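Local coordinates for protein pectate lyase (Paenibacillus sp. 0602, PDB 5GT5) that cleaves the alpha-1,4-linked galacturonan backbone of pectate and pectin by endo-acting, probably calcium-dependent beta-elimination, and is secreted for polysaccharide breakdown, at residues Y7-N16 with S160-V168; H77-L86 with Y146-I154. The protein carries 1 engineered substitution. All blocks are in the same frame, centred on the assembly; numbering follows the deposited sequence.

Interaction 1 (Y7-N16 with S160-V168); sequences YNLTGFSQGN and SGVWIDHCV. Engineered in segment 160-168: Val-168 (natural residue Gly).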
loop_
_atom_site.group_PDB
_atom_site.type_symbol
_atom_site.label_atom_id
_atom_site.label_comp_id
_atom_site.label_asym_id
_atom_site.label_seq_id
_atom_site.Cartn_x
_atom_site.Cartn_y
_atom_site.Cartn_z
ATOM N N TYR A 7 -2.736 -13.491 -18.851
ATOM C CA TYR A 7 -2.257 -12.117 -18.739
ATOM C C TYR A 7 -2.716 -11.342 -17.505
ATOM O O TYR A 7 -2.370 -10.179 -17.352
ATOM C CB TYR A 7 -2.619 -11.326 -20.006
ATOM C CG TYR A 7 -2.051 -11.956 -21.236
ATOM C CD1 TYR A 7 -0.756 -12.377 -21.273
ATOM C CD2 TYR A 7 -2.824 -12.150 -22.356
ATOM C CE1 TYR A 7 -0.239 -12.975 -22.390
ATOM C CE2 TYR A 7 -2.310 -12.700 -23.490
ATOM C CZ TYR A 7 -1.020 -13.121 -23.520
ATOM O OH TYR A 7 -0.479 -13.673 -24.624
ATOM N N ASN A 8 -3.433 -12.007 -16.626
ATOM C CA ASN A 8 -3.875 -11.368 -15.388
ATOM C C ASN A 8 -2.729 -10.807 -14.564
ATOM O O ASN A 8 -1.645 -11.397 -14.511
ATOM C CB ASN A 8 -4.624 -12.344 -14.468
ATOM C CG ASN A 8 -6.003 -12.679 -14.957
ATOM O OD1 ASN A 8 -6.445 -12.206 -16.008
ATOM N ND2 ASN A 8 -6.651 -13.590 -14.246
ATOM N N LEU A 9 -3.000 -9.698 -13.891
ATOM C CA LEU A 9 -2.120 -9.211 -12.833
ATOM C C LEU A 9 -2.067 -10.239 -11.704
ATOM O O LEU A 9 -3.111 -10.688 -11.216
ATOM C CB LEU A 9 -2.650 -7.876 -12.309
ATOM C CG LEU A 9 -2.040 -7.363 -11.001
ATOM C CD1 LEU A 9 -0.533 -7.086 -11.151
ATOM C CD2 LEU A 9 -2.756 -6.076 -10.627
ATOM N N THR A 10 -0.856 -10.639 -11.323
ATOM C CA THR A 10 -0.647 -11.513 -10.163
ATOM C C THR A 10 0.465 -10.945 -9.291
ATOM O O THR A 10 1.126 -9.959 -9.642
ATOM C CB THR A 10 -0.225 -12.916 -10.588
ATOM O OG1 THR A 10 1.093 -12.832 -11.149
ATOM C CG2 THR A 10 -1.152 -13.487 -11.646
ATOM N N GLY A 11 0.663 -11.559 -8.138
ATOM C CA GLY A 11 1.877 -11.324 -7.354
ATOM C C GLY A 11 1.746 -10.152 -6.416
ATOM O O GLY A 11 0.619 -9.754 -6.054
ATOM N N PHE A 12 2.864 -9.550 -6.017
ATOM C CA PHE A 12 2.807 -8.549 -4.955
ATOM C C PHE A 12 2.072 -7.278 -5.350
ATOM O O PHE A 12 1.585 -6.558 -4.476
ATOM C CB PHE A 12 4.211 -8.198 -4.451
ATOM C CG PHE A 12 4.858 -9.292 -3.613
ATOM C CD1 PHE A 12 4.385 -9.609 -2.345
ATOM C CD2 PHE A 12 5.957 -10.006 -4.096
ATOM C CE1 PHE A 12 4.980 -10.615 -1.573
ATOM C CE2 PHE A 12 6.568 -11.001 -3.327
ATOM C CZ PHE A 12 6.099 -11.299 -2.057
ATOM N N SER A 13 1.967 -7.001 -6.660
ATOM C CA SER A 13 1.165 -5.864 -7.097
ATOM C C SER A 13 -0.316 -6.148 -7.151
ATOM O O SER A 13 -1.072 -5.315 -7.650
ATOM C CB SER A 13 1.642 -5.336 -8.451
ATOM O OG SER A 13 0.904 -4.152 -8.809
ATOM N N GLN A 14 -0.763 -7.289 -6.630
ATOM C CA GLN A 14 -2.206 -7.538 -6.564
ATOM C C GLN A 14 -2.916 -6.353 -5.895
ATOM O O GLN A 14 -2.404 -5.757 -4.939
ATOM C CB GLN A 14 -2.493 -8.814 -5.752
ATOM C CG GLN A 14 -2.058 -8.740 -4.287
ATOM C CD GLN A 14 -2.328 -10.036 -3.555
ATOM O OE1 GLN A 14 -3.122 -10.871 -4.014
ATOM N NE2 GLN A 14 -1.681 -10.211 -2.412
ATOM N N GLY A 15 -4.099 -6.011 -6.402
ATOM C CA GLY A 15 -4.862 -4.916 -5.817
ATOM C C GLY A 15 -4.643 -3.560 -6.492
ATOM O O GLY A 15 -5.361 -2.587 -6.223
ATOM N N ASN A 16 -3.627 -3.491 -7.347
ATOM C CA ASN A 16 -3.331 -2.316 -8.156
ATOM C C ASN A 16 -4.255 -2.246 -9.360
ATOM O O ASN A 16 -4.260 -3.148 -10.166
ATOM C CB ASN A 16 -1.879 -2.472 -8.608
ATOM C CG ASN A 16 -1.361 -1.317 -9.419
ATOM O OD1 ASN A 16 -2.074 -0.350 -9.716
ATOM N ND2 ASN A 16 -0.082 -1.423 -9.826
ATOM N N SER A 160 4.292 2.102 -3.729
ATOM C CA SER A 160 3.500 0.947 -3.312
ATOM C C SER A 160 2.543 0.565 -4.410
ATOM O O SER A 160 1.670 1.377 -4.752
ATOM C CB SER A 160 2.699 1.310 -2.054
ATOM O OG SER A 160 1.914 0.214 -1.586
ATOM N N GLY A 161 2.677 -0.652 -4.944
ATOM C CA GLY A 161 1.791 -1.121 -6.002
ATOM C C GLY A 161 2.208 -0.619 -7.365
ATOM O O GLY A 161 1.804 0.452 -7.796
ATOM N N VAL A 162 3.068 -1.381 -8.027
ATOM C CA VAL A 162 3.573 -1.050 -9.344
ATOM C C VAL A 162 3.529 -2.316 -10.174
ATOM O O VAL A 162 4.127 -3.318 -9.785
ATOM C CB VAL A 162 5.022 -0.526 -9.291
ATOM C CG1 VAL A 162 5.496 -0.182 -10.712
ATOM C CG2 VAL A 162 5.142 0.715 -8.374
ATOM N N TRP A 163 2.858 -2.254 -11.323
ATOM C CA TRP A 163 2.824 -3.339 -12.277
ATOM C C TRP A 163 3.481 -2.857 -13.562
ATOM O O TRP A 163 2.978 -1.940 -14.211
ATOM C CB TRP A 163 1.360 -3.743 -12.545
ATOM C CG TRP A 163 1.201 -4.992 -13.354
ATOM C CD1 TRP A 163 2.106 -6.019 -13.443
ATOM C CD2 TRP A 163 0.070 -5.371 -14.177
ATOM N NE1 TRP A 163 1.595 -7.025 -14.259
ATOM C CE2 TRP A 163 0.370 -6.643 -14.734
ATOM C CE3 TRP A 163 -1.143 -4.749 -14.522
ATOM C CZ2 TRP A 163 -0.519 -7.320 -15.587
ATOM C CZ3 TRP A 163 -2.019 -5.428 -15.354
ATOM C CH2 TRP A 163 -1.709 -6.686 -15.885
ATOM N N ILE A 164 4.587 -3.491 -13.938
ATOM C CA ILE A 164 5.244 -3.267 -15.215
ATOM C C ILE A 164 5.025 -4.529 -16.032
ATOM O O ILE A 164 5.416 -5.619 -15.596
ATOM C CB ILE A 164 6.728 -3.003 -15.020
ATOM C CG1 ILE A 164 6.906 -1.666 -14.281
ATOM C CG2 ILE A 164 7.443 -2.937 -16.393
ATOM C CD1 ILE A 164 8.256 -1.504 -13.574
ATOM N N ASP A 165 4.390 -4.413 -17.205
ATOM C CA ASP A 165 3.943 -5.622 -17.884
ATOM C C ASP A 165 3.948 -5.457 -19.399
ATOM O O ASP A 165 3.629 -4.386 -19.910
ATOM C CB ASP A 165 2.539 -6.015 -17.368
ATOM C CG ASP A 165 1.887 -7.069 -18.218
ATOM O OD1 ASP A 165 1.217 -6.673 -19.208
ATOM O OD2 ASP A 165 2.043 -8.284 -17.948
ATOM N N HIS A 166 4.356 -6.503 -20.116
ATOM C CA HIS A 166 4.464 -6.417 -21.580
ATOM C C HIS A 166 5.329 -5.240 -22.035
ATOM O O HIS A 166 5.042 -4.545 -23.015
ATOM C CB HIS A 166 3.075 -6.385 -22.237
ATOM C CG HIS A 166 2.429 -7.734 -22.337
ATOM N ND1 HIS A 166 1.539 -8.206 -21.397
ATOM C CD2 HIS A 166 2.570 -8.705 -23.269
ATOM C CE1 HIS A 166 1.140 -9.422 -21.758
ATOM N NE2 HIS A 166 1.772 -9.758 -22.867
ATOM N N CYS A 167 6.436 -5.052 -21.338
ATOM C CA CYS A 167 7.425 -4.069 -21.751
ATOM C C CYS A 167 8.678 -4.754 -22.253
ATOM O O CYS A 167 8.895 -5.944 -21.997
ATOM C CB CYS A 167 7.781 -3.121 -20.595
ATOM S SG CYS A 167 6.418 -2.004 -20.138
ATOM N N VAL A 168 9.478 -4.002 -22.997
ATOM C CA VAL A 168 10.765 -4.463 -23.517
ATOM C C VAL A 168 11.850 -3.472 -23.142
ATOM O O VAL A 168 11.647 -2.259 -23.278
ATOM C CB VAL A 168 10.698 -4.606 -25.023
ATOM C CG1 VAL A 168 12.081 -4.958 -25.625
ATOM C CG2 VAL A 168 9.781 -5.681 -25.293
HETATM O O HOH W 1 -0.375 -9.168 -18.999
HETATM O O HOH W 2 1.879 -11.750 -24.750
#

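Interaction 2 (H77-L86 with Y146-I154); sequences HNDALTHPVL and YDKNDWDYI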
loop_
_atom_site.group_PDB
_atom_site.type_symbol
_atom_site.label_atom_id
_atom_site.label_comp_id
_atom_site.label_asym_id
_atom_site.label_seq_id
_atom_site.Cartn_x
_atom_site.Cartn_y
_atom_site.Cartn_z
ATOM N N HIS A 77 19.456 14.870 -17.101
ATOM C CA HIS A 77 20.185 13.808 -16.401
ATOM C C HIS A 77 21.694 14.066 -16.463
ATOM O O HIS A 77 22.134 15.050 -17.071
ATOM C CB HIS A 77 19.869 12.462 -17.066
ATOM C CG HIS A 77 19.814 11.306 -16.108
ATOM N ND1 HIS A 77 20.692 11.154 -15.046
ATOM C CD2 HIS A 77 18.972 10.249 -16.050
ATOM C CE1 HIS A 77 20.388 10.054 -14.389
ATOM N NE2 HIS A 77 19.346 9.488 -14.972
ATOM N N ASN A 78 22.489 13.204 -15.836
ATOM C CA ASN A 78 23.917 13.305 -16.014
ATOM C C ASN A 78 24.277 13.205 -17.488
ATOM O O ASN A 78 23.673 12.419 -18.249
ATOM C CB ASN A 78 24.609 12.205 -15.217
ATOM C CG ASN A 78 24.405 12.365 -13.729
ATOM O OD1 ASN A 78 24.584 13.464 -13.191
ATOM N ND2 ASN A 78 24.030 11.283 -13.046
ATOM N N ASP A 79 25.256 14.007 -17.885
ATOM C CA ASP A 79 25.609 14.178 -19.286
ATOM C C ASP A 79 26.073 12.903 -19.960
ATOM O O ASP A 79 26.771 12.092 -19.349
ATOM C CB ASP A 79 26.756 15.187 -19.392
ATOM C CG ASP A 79 26.305 16.616 -19.172
ATOM O OD1 ASP A 79 25.081 16.879 -19.158
ATOM O OD2 ASP A 79 27.194 17.475 -19.012
ATOM N N ALA A 80 25.702 12.755 -21.225
ATOM C CA ALA A 80 26.315 11.743 -22.060
ATOM C C ALA A 80 27.748 12.192 -22.320
ATOM O O ALA A 80 28.001 13.350 -22.704
ATOM C CB ALA A 80 25.528 11.592 -23.362
ATOM N N LEU A 81 28.685 11.279 -22.082
ATOM C CA LEU A 81 30.115 11.544 -22.265
ATOM C C LEU A 81 30.719 10.881 -23.483
ATOM O O LEU A 81 31.804 11.287 -23.912
ATOM C CB LEU A 81 30.889 11.051 -21.039
ATOM C CG LEU A 81 30.339 11.549 -19.700
ATOM C CD1 LEU A 81 31.042 10.931 -18.480
ATOM C CD2 LEU A 81 30.412 13.077 -19.678
ATOM N N THR A 82 30.065 9.852 -24.026
ATOM C CA THR A 82 30.715 9.020 -25.064
ATOM C C THR A 82 29.870 8.618 -26.267
ATOM O O THR A 82 30.398 8.494 -27.363
ATOM C CB THR A 82 31.279 7.700 -24.469
ATOM O OG1 THR A 82 30.193 7.032 -23.791
ATOM C CG2 THR A 82 32.453 7.962 -23.495
ATOM N N HIS A 83 28.567 8.401 -26.104
ATOM C CA HIS A 83 27.800 7.931 -27.254
ATOM C C HIS A 83 27.533 9.086 -28.218
ATOM O O HIS A 83 26.987 10.110 -27.796
ATOM C CB HIS A 83 26.476 7.260 -26.867
ATOM C CG HIS A 83 25.934 6.368 -27.936
ATOM N ND1 HIS A 83 25.487 6.847 -29.158
ATOM C CD2 HIS A 83 25.814 5.023 -27.986
ATOM C CE1 HIS A 83 25.105 5.823 -29.903
ATOM N NE2 HIS A 83 25.304 4.705 -29.219
ATOM N N PRO A 84 27.923 8.925 -29.490
ATOM C CA PRO A 84 27.757 10.059 -30.417
ATOM C C PRO A 84 26.305 10.555 -30.550
ATOM O O PRO A 84 26.086 11.754 -30.715
ATOM C CB PRO A 84 28.276 9.498 -31.748
ATOM C CG PRO A 84 28.187 8.010 -31.633
ATOM C CD PRO A 84 28.475 7.729 -30.155
ATOM N N VAL A 85 25.330 9.659 -30.449
ATOM C CA VAL A 85 23.936 10.068 -30.574
ATOM C C VAL A 85 23.511 10.816 -29.324
ATOM O O VAL A 85 22.903 11.873 -29.409
ATOM C CB VAL A 85 23.023 8.868 -30.831
ATOM C CG1 VAL A 85 21.557 9.269 -30.760
ATOM C CG2 VAL A 85 23.332 8.235 -32.198
ATOM N N LEU A 86 23.825 10.258 -28.158
ATOM C CA LEU A 86 23.376 10.838 -26.902
ATOM C C LEU A 86 24.045 12.172 -26.618
ATOM O O LEU A 86 23.469 13.022 -25.933
ATOM C CB LEU A 86 23.565 9.835 -25.751
ATOM C CG LEU A 86 22.809 8.517 -25.904
ATOM C CD1 LEU A 86 23.039 7.657 -24.655
ATOM C CD2 LEU A 86 21.320 8.801 -26.048
ATOM N N TYR A 146 30.767 1.464 -14.729
ATOM C CA TYR A 146 29.443 2.079 -14.950
ATOM C C TYR A 146 28.920 2.712 -13.675
ATOM O O TYR A 146 27.801 2.436 -13.264
ATOM C CB TYR A 146 28.448 1.069 -15.554
ATOM C CG TYR A 146 28.882 0.773 -16.975
ATOM C CD1 TYR A 146 28.459 1.574 -18.028
ATOM C CD2 TYR A 146 29.791 -0.249 -17.248
ATOM C CE1 TYR A 146 28.893 1.347 -19.347
ATOM C CE2 TYR A 146 30.250 -0.481 -18.559
ATOM C CZ TYR A 146 29.794 0.320 -19.594
ATOM O OH TYR A 146 30.240 0.096 -20.879
ATOM N N ASP A 147 29.742 3.561 -13.065
ATOM C CA ASP A 147 29.378 4.165 -11.778
ATOM C C ASP A 147 29.094 5.652 -11.839
ATOM O O ASP A 147 28.737 6.239 -10.818
ATOM C CB ASP A 147 30.473 3.856 -10.721
ATOM C CG ASP A 147 30.346 2.446 -10.109
ATOM O OD1 ASP A 147 29.224 1.877 -10.099
ATOM O OD2 ASP A 147 31.380 1.920 -9.628
ATOM N N LYS A 148 29.216 6.274 -13.011
ATOM C CA LYS A 148 29.048 7.717 -13.112
ATOM C C LYS A 148 27.647 8.159 -13.539
ATOM O O LYS A 148 26.976 8.906 -12.816
ATOM C CB LYS A 148 30.079 8.345 -14.051
ATOM C CG LYS A 148 30.051 9.868 -13.992
ATOM C CD LYS A 148 31.144 10.483 -14.812
ATOM C CE LYS A 148 31.190 11.986 -14.578
ATOM N NZ LYS A 148 31.581 12.279 -13.166
ATOM N N ASN A 149 27.194 7.695 -14.702
ATOM C CA ASN A 149 25.995 8.304 -15.293
ATOM C C ASN A 149 24.708 8.055 -14.513
ATOM O O ASN A 149 23.798 8.904 -14.498
ATOM C CB ASN A 149 25.788 7.816 -16.725
ATOM C CG ASN A 149 26.877 8.288 -17.667
ATOM O OD1 ASN A 149 27.988 8.654 -17.227
ATOM N ND2 ASN A 149 26.573 8.283 -18.964
ATOM N N ASP A 150 24.615 6.885 -13.899
ATOM C CA ASP A 150 23.444 6.510 -13.093
ATOM C C ASP A 150 22.159 6.536 -13.911
ATOM O O ASP A 150 21.109 6.925 -13.406
ATOM C CB ASP A 150 23.308 7.402 -11.843
ATOM C CG ASP A 150 24.492 7.294 -10.899
ATOM O OD1 ASP A 150 25.188 6.253 -10.870
ATOM O OD2 ASP A 150 24.727 8.270 -10.162
ATOM N N TRP A 151 22.235 6.163 -15.191
ATOM C CA TRP A 151 21.037 6.066 -16.018
ATOM C C TRP A 151 20.386 4.698 -15.912
ATOM O O TRP A 151 21.038 3.685 -16.229
ATOM C CB TRP A 151 21.381 6.278 -17.496
ATOM C CG TRP A 151 22.040 7.570 -17.914
ATOM C CD1 TRP A 151 22.052 8.786 -17.257
ATOM C CD2 TRP A 151 22.766 7.758 -19.131
ATOM N NE1 TRP A 151 22.744 9.719 -18.015
ATOM C CE2 TRP A 151 23.198 9.107 -19.154
ATOM C CE3 TRP A 151 23.103 6.917 -20.197
ATOM C CZ2 TRP A 151 23.925 9.637 -20.228
ATOM C CZ3 TRP A 151 23.835 7.436 -21.251
ATOM C CH2 TRP A 151 24.261 8.778 -21.246
ATOM N N ASP A 152 19.127 4.644 -15.475
ATOM C CA ASP A 152 18.361 3.406 -15.342
ATOM C C ASP A 152 17.056 3.614 -16.066
ATOM O O ASP A 152 16.533 4.733 -16.057
ATOM C CB ASP A 152 18.061 3.133 -13.858
ATOM C CG ASP A 152 19.263 3.385 -12.971
ATOM O OD1 ASP A 152 20.102 2.496 -12.863
ATOM O OD2 ASP A 152 19.354 4.479 -12.371
ATOM N N TYR A 153 16.472 2.601 -16.702
ATOM C CA TYR A 153 15.214 2.861 -17.390
ATOM C C TYR A 153 14.081 3.218 -16.426
ATOM O O TYR A 153 13.358 4.170 -16.650
ATOM C CB TYR A 153 14.796 1.684 -18.263
ATOM C CG TYR A 153 15.561 1.564 -19.536
ATOM C CD1 TYR A 153 15.468 2.572 -20.510
ATOM C CD2 TYR A 153 16.312 0.439 -19.814
ATOM C CE1 TYR A 153 16.160 2.449 -21.702
ATOM C CE2 TYR A 153 17.004 0.311 -21.015
ATOM C CZ TYR A 153 16.898 1.317 -21.943
ATOM O OH TYR A 153 17.609 1.189 -23.124
ATOM N N ILE A 154 13.903 2.424 -15.380
ATOM C CA ILE A 154 12.840 2.703 -14.395
ATOM C C ILE A 154 13.414 2.476 -13.012
ATOM O O ILE A 154 14.034 1.426 -12.751
ATOM C CB ILE A 154 11.613 1.796 -14.581
ATOM C CG1 ILE A 154 11.014 2.000 -15.972
ATOM C CG2 ILE A 154 10.563 2.085 -13.501
ATOM C CD1 ILE A 154 9.835 1.050 -16.281
HETATM O O HOH W 3 18.289 7.078 -13.930
HETATM O O HOH W 4 27.676 11.445 -16.800
#

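Interaction 1 (Y7-N16 with S160-V168)
Ser-13 and Gly-161 bring the two backbones closest, CA to CA 4.9 Å, where the irregular N-terminal segment 7-16, ending in a type II beta turn from Ser-13 to Asn-16, lies over strand 160-165. That strand belongs to one of the parallel sheets of the beta-helix of polysaccharide lyase family 1, between strands 125-128 and 184-194, and no clear direct hydrogen bond joins it to 7-16. Trp-163 is the main platform. Its CG stands anti to the backbone N (chi1 -171°), which swings the indole out from the strand and under Leu-9. The methyl CD1 of Leu-9 sits 3.4 Å from the centroid of the Trp-163 five-membered ring, almost on the ring normal, a CH-pi contact, while CB of Asp-165 lies against the opposite face. NE1 of Trp-163 is bonded to Ser-189 OG, which ties the edge of the indole to strand 184-194. A leucine in place of Trp-163 would probably leave the Leu-9 methyl without its aromatic face and Ser-189 without this N-H donor. Nearer the start of the strand, Asn-16 ND2 donates to Ser-13 OG (3.1 Å) in the amide plane and also to Val-125 O, while OD1 accepts from Gly-18 N, so the turn is braced from within and pinned to strand 125-128. At the far end His-166 presents its edge to the face of Tyr-7, an offset edge-to-face pair with planes at 72°. His-166 is oriented by ND1, which donates to Asp-165 OD1 at 2.7 Å, and Asp-165 also pairs with Arg-128. One water donates to both Tyr-7 O and Asp-165 OD2; Tyr-7 OH is hydrogen-bonded to Arg-422 NH2 and, weakly, to a second water that lies 2.7 Å from His-166 NE2.

Interaction 2 (H77-L86 with Y146-I154)
The loop that carries Asp-152, a probable calcium ligand by comparison with a close relative, is met by segment 77-86, which leads into helix 84-89 on the flank of the parallel beta-helix. Trp-151, immediately before that aspartate, is the wedge of the contact. Its NE1 donates to Asn-78 O at 2.9 Å, the oxygen lying exactly in the indole plane although the N-H is tilted 28° from the carbonyl plane. The same pyrrole edge is directed at His-77: CD1 of Trp-151 stands over the centre of the imidazole in an edge-to-face pair, planes at 67°. Along the six-membered ring, CH2 of Trp-151 meets Ala-80 CB at 3.7 Å, and CZ3 meets Leu-86 CD1 at 3.5 Å. With CG anti to its carbonyl carbon (chi1 -58°), Trp-151 reaches across to all of these partners. In the reverse sense, Asn-78 ND2 donates to Asn-149 O at 2.8 Å, nearly straight but arriving above the carbonyl plane. His-77 ND1 accepts from Asn-78 N, so that nitrogen is unprotonated, and NE2 is hydrogen-bonded at 2.8 Å to a water, which donates to Asp-150 O and accepts from Asp-152 N. Over the indole lies the amide of Asn-149, whose ND2 is bonded to Glu-137; Glu-137 also accepts from the backbone N of Leu-81, Thr-82 and His-83. On the more exposed rim Leu-81 CD1 rests on the aliphatic CD of Lys-148. The N-H bond, the imidazole face and the Ala-80 and Leu-86 methyls thus hold the indole, while the Asn-78 to Asn-149 bond ties the backbone just before it; through the water at His-77 the network extends to the backbone of Asp-152, consistent with a second-shell role in holding the calcium-binding loop.

In the fold
Interaction 2 is nested along the chain inside the loop closed by interaction 1, and their centres lie 28 Å apart on opposite sides of the chain's centre. The two nevertheless meet, where Ile-154 CD1, at the start of strand 154-157, packs on Ile-164 CD1 of strand 160-165 at 4.0 Å. Interaction 1 is buried and lays the N-terminal segment on a strand of the beta-helix, relying on rings, a methyl and waters. Interaction 2, only partly buried, joins two largely irregular segments beside the probable calcium site and adds direct hydrogen bonds. In both, a tryptophan forms the centre: one offers its face, the other mainly its edge.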